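Local coordinates for protein bacteriorhodopsin (PDB 6EYU) that probably pumps protons inward across the cell membrane when its bound retinal absorbs light, as a xenorhodopsin of the microbial rhodopsin family, at residues G118-Y131 with P178-G191. Residues are numbered along the deposited sequence; the frame is centred on the assembly and turned at random.
With RET (retinal), chain D.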
loop_
_atom_site.group_PDB
_atom_site.type_symbol
_atom_site.label_atom_id
_atom_site.label_comp_id
_atom_site.label_asym_id
_atom_site.label_seq_id
_atom_site.Cartn_x
_atom_site.Cartn_y
_atom_site.Cartn_z
ATOM N N GLY A 118 9.008 9.723 -10.574
ATOM C CA GLY A 118 9.336 9.190 -11.891
ATOM C C GLY A 118 8.096 8.924 -12.722
ATOM O O GLY A 118 8.070 9.192 -13.924
ATOM N N LEU A 119 7.068 8.383 -12.078
ATOM C CA LEU A 119 5.828 8.026 -12.756
ATOM C C LEU A 119 5.030 9.280 -13.100
ATOM O O LEU A 119 4.486 9.401 -14.197
ATOM C CB LEU A 119 4.995 7.106 -11.862
ATOM C CG LEU A 119 3.623 6.682 -12.388
ATOM C CD1 LEU A 119 3.246 5.324 -11.817
ATOM C CD2 LEU A 119 2.571 7.723 -12.038
ATOM N N LEU A 120 5.050 10.249 -12.191
ATOM C CA LEU A 120 4.414 11.538 -12.429
ATOM C C LEU A 120 5.091 12.262 -13.587
ATOM O O LEU A 120 4.423 12.791 -14.477
ATOM C CB LEU A 120 4.478 12.404 -11.169
ATOM C CG LEU A 120 3.622 11.937 -9.989
ATOM C CD1 LEU A 120 3.649 12.970 -8.873
ATOM C CD2 LEU A 120 2.194 11.662 -10.433
ATOM N N ALA A 121 6.419 12.276 -13.576
ATOM C CA ALA A 121 7.186 12.934 -14.627
ATOM C C ALA A 121 6.769 12.414 -15.999
ATOM O O ALA A 121 6.371 13.190 -16.869
ATOM C CB ALA A 121 8.676 12.716 -14.409
ATOM N N GLN A 122 6.799 11.096 -16.167
ATOM C CA GLN A 122 6.406 10.481 -17.429
ATOM C C GLN A 122 4.960 10.827 -17.767
ATOM O O GLN A 122 4.643 11.165 -18.907
ATOM C CB GLN A 122 6.573 8.962 -17.363
ATOM C CG GLN A 122 6.389 8.267 -18.704
ATOM C CD GLN A 122 6.471 6.757 -18.596
ATOM O OE1 GLN A 122 7.464 6.211 -18.115
ATOM N NE2 GLN A 122 5.439 6.073 -19.076
ATOM N N ALA A 123 4.079 10.696 -16.780
ATOM C CA ALA A 123 2.649 10.871 -17.004
ATOM C C ALA A 123 2.328 12.329 -17.313
ATOM O O ALA A 123 1.399 12.622 -18.064
ATOM C CB ALA A 123 1.866 10.402 -15.787
ATOM N N GLN A 124 3.143 13.237 -16.783
ATOM C CA GLN A 124 2.900 14.667 -16.942
ATOM C C GLN A 124 3.630 15.213 -18.165
ATOM O O GLN A 124 3.376 16.338 -18.597
ATOM C CB GLN A 124 3.352 15.425 -15.692
ATOM C CG GLN A 124 2.435 15.247 -14.492
ATOM C CD GLN A 124 2.864 16.083 -13.302
ATOM O OE1 GLN A 124 3.579 17.074 -13.451
ATOM N NE2 GLN A 124 2.434 15.682 -12.112
ATOM N N GLY A 125 4.611 14.460 -18.651
ATOM C CA GLY A 125 5.571 14.982 -19.617
ATOM C C GLY A 125 6.330 16.176 -19.073
ATOM O O GLY A 125 6.690 17.088 -19.819
ATOM N N SER A 126 6.585 16.163 -17.770
ATOM C CA SER A 126 7.240 17.283 -17.102
ATOM C C SER A 126 8.385 16.785 -16.228
ATOM O O SER A 126 8.269 15.753 -15.568
ATOM C CB SER A 126 6.229 18.049 -16.244
ATOM O OG SER A 126 6.842 19.152 -15.600
ATOM N N ILE A 127 9.474 17.547 -16.192
ATOM C CA ILE A 127 10.684 17.113 -15.506
ATOM C C ILE A 127 10.667 17.537 -14.041
ATOM O O ILE A 127 11.570 17.194 -13.278
ATOM C CB ILE A 127 11.948 17.691 -16.171
ATOM C CG1 ILE A 127 13.180 16.882 -15.759
ATOM C CG2 ILE A 127 12.129 19.152 -15.786
ATOM C CD1 ILE A 127 13.208 15.481 -16.326
ATOM N N THR A 128 9.659 18.315 -13.660
ATOM C CA THR A 128 9.627 18.917 -12.333
ATOM C C THR A 128 9.704 17.845 -11.250
ATOM O O THR A 128 10.588 17.889 -10.394
ATOM C CB THR A 128 8.355 19.758 -12.119
ATOM O OG1 THR A 128 8.397 20.918 -12.958
ATOM C CG2 THR A 128 8.241 20.191 -10.664
ATOM N N PRO A 129 8.790 16.863 -11.296
ATOM C CA PRO A 129 8.737 15.843 -10.251
ATOM C C PRO A 129 10.030 15.040 -10.162
ATOM O O PRO A 129 10.497 14.739 -9.064
ATOM C CB PRO A 129 7.575 14.939 -10.690
ATOM C CG PRO A 129 6.794 15.740 -11.678
ATOM C CD PRO A 129 7.795 16.626 -12.353
ATOM N N TYR A 130 10.651 14.786 -11.310
ATOM C CA TYR A 130 11.955 14.133 -11.347
ATOM C C TYR A 130 12.917 14.805 -10.372
ATOM O O TYR A 130 13.691 14.133 -9.691
ATOM C CB TYR A 130 12.533 14.176 -12.763
ATOM C CG TYR A 130 13.972 13.715 -12.854
ATOM C CD1 TYR A 130 15.015 14.631 -12.813
ATOM C CD2 TYR A 130 14.278 12.393 -13.151
ATOM C CE1 TYR A 130 16.327 14.230 -12.982
ATOM C CE2 TYR A 130 15.586 11.981 -13.321
ATOM C CZ TYR A 130 16.607 12.903 -13.231
ATOM O OH TYR A 130 17.913 12.497 -13.387
ATOM N N TYR A 131 12.798 16.122 -10.243
ATOM C CA TYR A 131 13.750 16.902 -9.460
ATOM C C TYR A 131 13.519 16.695 -7.968
ATOM O O TYR A 131 14.469 16.544 -7.199
ATOM C CB TYR A 131 13.633 18.387 -9.805
ATOM C CG TYR A 131 14.344 18.771 -11.083
ATOM C CD1 TYR A 131 15.562 18.194 -11.419
ATOM C CD2 TYR A 131 13.728 19.589 -12.021
ATOM C CE1 TYR A 131 16.169 18.460 -12.631
ATOM C CE2 TYR A 131 14.333 19.869 -13.231
ATOM C CZ TYR A 131 15.554 19.305 -13.530
ATOM O OH TYR A 131 16.168 19.594 -14.727
ATOM N N PRO A 178 18.358 7.353 -12.006
ATOM C CA PRO A 178 17.942 8.680 -12.455
ATOM C C PRO A 178 18.824 9.216 -13.578
ATOM O O PRO A 178 18.381 10.050 -14.367
ATOM C CB PRO A 178 18.082 9.550 -11.197
ATOM C CG PRO A 178 18.931 8.768 -10.253
ATOM C CD PRO A 178 18.681 7.326 -10.571
ATOM N N THR A 179 20.013 8.640 -13.722
ATOM C CA THR A 179 20.917 9.016 -14.803
ATOM C C THR A 179 20.481 8.388 -16.122
ATOM O O THR A 179 20.279 9.089 -17.114
ATOM C CB THR A 179 22.365 8.587 -14.500
ATOM O OG1 THR A 179 22.760 9.095 -13.219
ATOM C CG2 THR A 179 23.312 9.115 -15.567
ATOM N N VAL A 180 20.312 7.069 -16.125
ATOM C CA VAL A 180 19.859 6.364 -17.320
ATOM C C VAL A 180 18.471 6.841 -17.734
ATOM O O VAL A 180 18.210 7.070 -18.915
ATOM C CB VAL A 180 19.816 4.839 -17.098
ATOM C CG1 VAL A 180 19.400 4.518 -15.670
ATOM C CG2 VAL A 180 18.873 4.186 -18.096
ATOM N N TRP A 181 17.608 7.064 -16.748
ATOM C CA TRP A 181 16.260 7.560 -17.005
ATOM C C TRP A 181 16.315 8.888 -17.751
ATOM O O TRP A 181 15.605 9.085 -18.738
ATOM C CB TRP A 181 15.502 7.733 -15.686
ATOM C CG TRP A 181 14.031 7.977 -15.858
ATOM C CD1 TRP A 181 13.038 7.042 -15.803
ATOM C CD2 TRP A 181 13.375 9.252 -15.888
ATOM N NE1 TRP A 181 11.808 7.653 -15.804
ATOM C CE2 TRP A 181 11.987 9.009 -15.868
ATOM C CE3 TRP A 181 13.828 10.575 -15.898
ATOM C CZ2 TRP A 181 11.049 10.038 -15.913
ATOM C CZ3 TRP A 181 12.895 11.594 -15.957
ATOM C CH2 TRP A 181 11.521 11.321 -15.959
ATOM N N TYR A 182 17.249 9.745 -17.351
ATOM C CA TYR A 182 17.301 11.111 -17.856
ATOM C C TYR A 182 17.842 11.140 -19.281
ATOM O O TYR A 182 17.338 11.875 -20.130
ATOM C CB TYR A 182 18.173 11.981 -16.949
ATOM C CG TYR A 182 18.058 13.462 -17.232
ATOM C CD1 TYR A 182 18.881 14.072 -18.169
ATOM C CD2 TYR A 182 17.022 14.210 -16.688
ATOM C CE1 TYR A 182 18.714 15.400 -18.510
ATOM C CE2 TYR A 182 16.846 15.538 -17.024
ATOM C CZ TYR A 182 17.690 16.126 -17.941
ATOM O OH TYR A 182 17.532 17.455 -18.264
ATOM N N ILE A 183 18.866 10.333 -19.540
ATOM C CA ILE A 183 19.561 10.375 -20.822
ATOM C C ILE A 183 18.873 9.485 -21.852
ATOM O O ILE A 183 19.153 9.576 -23.047
ATOM C CB ILE A 183 21.031 9.931 -20.685
ATOM C CG1 ILE A 183 21.112 8.451 -20.308
ATOM C CG2 ILE A 183 21.748 10.781 -19.646
ATOM C CD1 ILE A 183 22.492 7.856 -20.487
ATOM N N SER A 184 17.912 8.687 -21.397
ATOM C CA SER A 184 17.155 7.821 -22.293
ATOM C C SER A 184 16.321 8.650 -23.263
ATOM O O SER A 184 15.781 9.694 -22.899
ATOM C CB SER A 184 16.243 6.888 -21.491
ATOM O OG SER A 184 15.193 6.385 -22.299
ATOM N N GLY A 185 16.245 8.191 -24.508
ATOM C CA GLY A 185 15.568 8.938 -25.560
ATOM C C GLY A 185 14.205 8.358 -25.883
ATOM O O GLY A 185 13.686 8.544 -26.984
ATOM N N ILE A 186 13.621 7.657 -24.917
ATOM C CA ILE A 186 12.211 7.295 -24.982
ATOM C C ILE A 186 11.333 8.532 -24.830
ATOM O O ILE A 186 11.439 9.263 -23.845
ATOM C CB ILE A 186 11.840 6.282 -23.882
ATOM C CG1 ILE A 186 12.398 4.899 -24.226
ATOM C CG2 ILE A 186 10.331 6.213 -23.712
ATOM C CD1 ILE A 186 12.417 3.940 -23.055
ATOM N N ASP A 187 10.537 8.814 -25.857
ATOM C CA ASP A 187 9.889 10.113 -25.992
ATOM C C ASP A 187 9.033 10.415 -24.767
ATOM O O ASP A 187 8.900 11.569 -24.359
ATOM C CB ASP A 187 9.023 10.144 -27.252
ATOM C CG ASP A 187 9.756 9.631 -28.476
ATOM O OD1 ASP A 187 10.203 8.465 -28.457
ATOM O OD2 ASP A 187 9.825 10.368 -29.482
ATOM N N ALA A 188 8.523 9.362 -24.135
ATOM C CA ALA A 188 7.523 9.508 -23.085
ATOM C C ALA A 188 8.107 10.223 -21.870
ATOM O O ALA A 188 7.410 10.983 -21.197
ATOM C CB ALA A 188 6.979 8.147 -22.684
ATOM N N LEU A 189 9.355 9.907 -21.538
ATOM C CA LEU A 189 9.979 10.454 -20.336
ATOM C C LEU A 189 10.868 11.651 -20.662
ATOM O O LEU A 189 11.619 11.629 -21.637
ATOM C CB LEU A 189 10.781 9.378 -19.597
ATOM C CG LEU A 189 11.737 8.508 -20.417
ATOM C CD1 LEU A 189 13.152 9.062 -20.355
ATOM C CD2 LEU A 189 11.705 7.074 -19.910
ATOM N N PRO A 190 10.736 12.726 -19.868
ATOM C CA PRO A 190 10.885 14.093 -20.363
ATOM C C PRO A 190 12.275 14.673 -20.113
ATOM O O PRO A 190 12.412 15.876 -19.895
ATOM C CB PRO A 190 9.845 14.866 -19.553
ATOM C CG PRO A 190 9.751 14.120 -18.269
ATOM C CD PRO A 190 9.944 12.673 -18.627
ATOM N N GLY A 191 13.295 13.823 -20.158
ATOM C CA GLY A 191 14.675 14.291 -20.212
ATOM C C GLY A 191 14.907 15.240 -21.372
ATOM O O GLY A 191 14.268 15.122 -22.417
HETATM C C1 RET D . 13.346 7.534 -10.948
HETATM C C2 RET D . 12.410 8.714 -11.227
HETATM C C3 RET D . 13.185 10.022 -11.380
HETATM C C4 RET D . 13.854 10.395 -10.061
HETATM C C5 RET D . 14.535 9.177 -9.437
HETATM C C6 RET D . 14.337 7.887 -9.830
HETATM C C7 RET D . 15.080 6.825 -9.179
HETATM C C8 RET D . 14.873 5.521 -9.513
HETATM C C9 RET D . 15.549 4.486 -8.773
HETATM C C10 RET D . 15.395 3.146 -9.115
HETATM C C11 RET D . 16.071 2.065 -8.507
HETATM C C12 RET D . 15.622 0.856 -9.028
HETATM C C13 RET D . 15.984 -0.428 -8.564
HETATM C C14 RET D . 15.446 -1.573 -9.167
HETATM C C15 RET D . 15.629 -2.887 -8.749
HETATM C C16 RET D . 12.530 6.327 -10.483
HETATM C C17 RET D . 14.142 7.179 -12.205
HETATM C C18 RET D . 15.533 9.430 -8.305
HETATM C C19 RET D . 16.483 4.868 -7.623
HETATM C C20 RET D . 16.989 -0.569 -7.418
HETATM O O HOH W 1 4.944 12.499 -21.479
#
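Tyr130 lies alongside the six-membered ring of Trp181, the two side chains running in opposite directions with their planes only 13° apart but slid so far that the rings barely overlap. CD2 and CE2 of Tyr130 do the touching, against CZ3 and CE3 of Trp181. With CG anti to the backbone N (chi1 171°), Tyr130 reaches across to the last turns of helix 157-183, at the kink by Pro178, where its OH donates a hydrogen bond to Pro178 O at 2.7 Å. The hydroxyl approaches from above the carbonyl plane, 57° out of it, while the carbonyl oxygen stays near the plane of the phenol ring. The side chain of Tyr182 crosses that of Tyr130 at about a right angle, its ring oblique to the phenol, and completes an aromatic cluster. In this seven-helix rhodopsin fold, Tyr130, Trp181 and Pro178 line the ring end of the retinal pocket: C3 lies beside Tyr130, C17 sits 3.7 Å from Trp181 CG over one face of the indole, and C18 meets Pro178 CB. A leucine in place of Tyr130 would probably leave Pro178 O without this donor and open a gap beside Trp181 CZ3 and retinal C3. Trp181 itself fits as a knob among Gly118, Ala121, Gln122 and Tyr130, with CH2 3.5 Å from Ala121 CB; its NE1 bonds to Tyr74 OH, which also pairs with Gln122 OE1. Ile127 CD1 touches the indole edge in plane and lies 3.7 Å from Tyr182 CE2. Past the Schellman motif at Gly125, Pro190 CG packs 3.5 Å from Ser126 O. One water donates to both Gln122 O and Ala188 O, tying the helix end to the 186-189 turn.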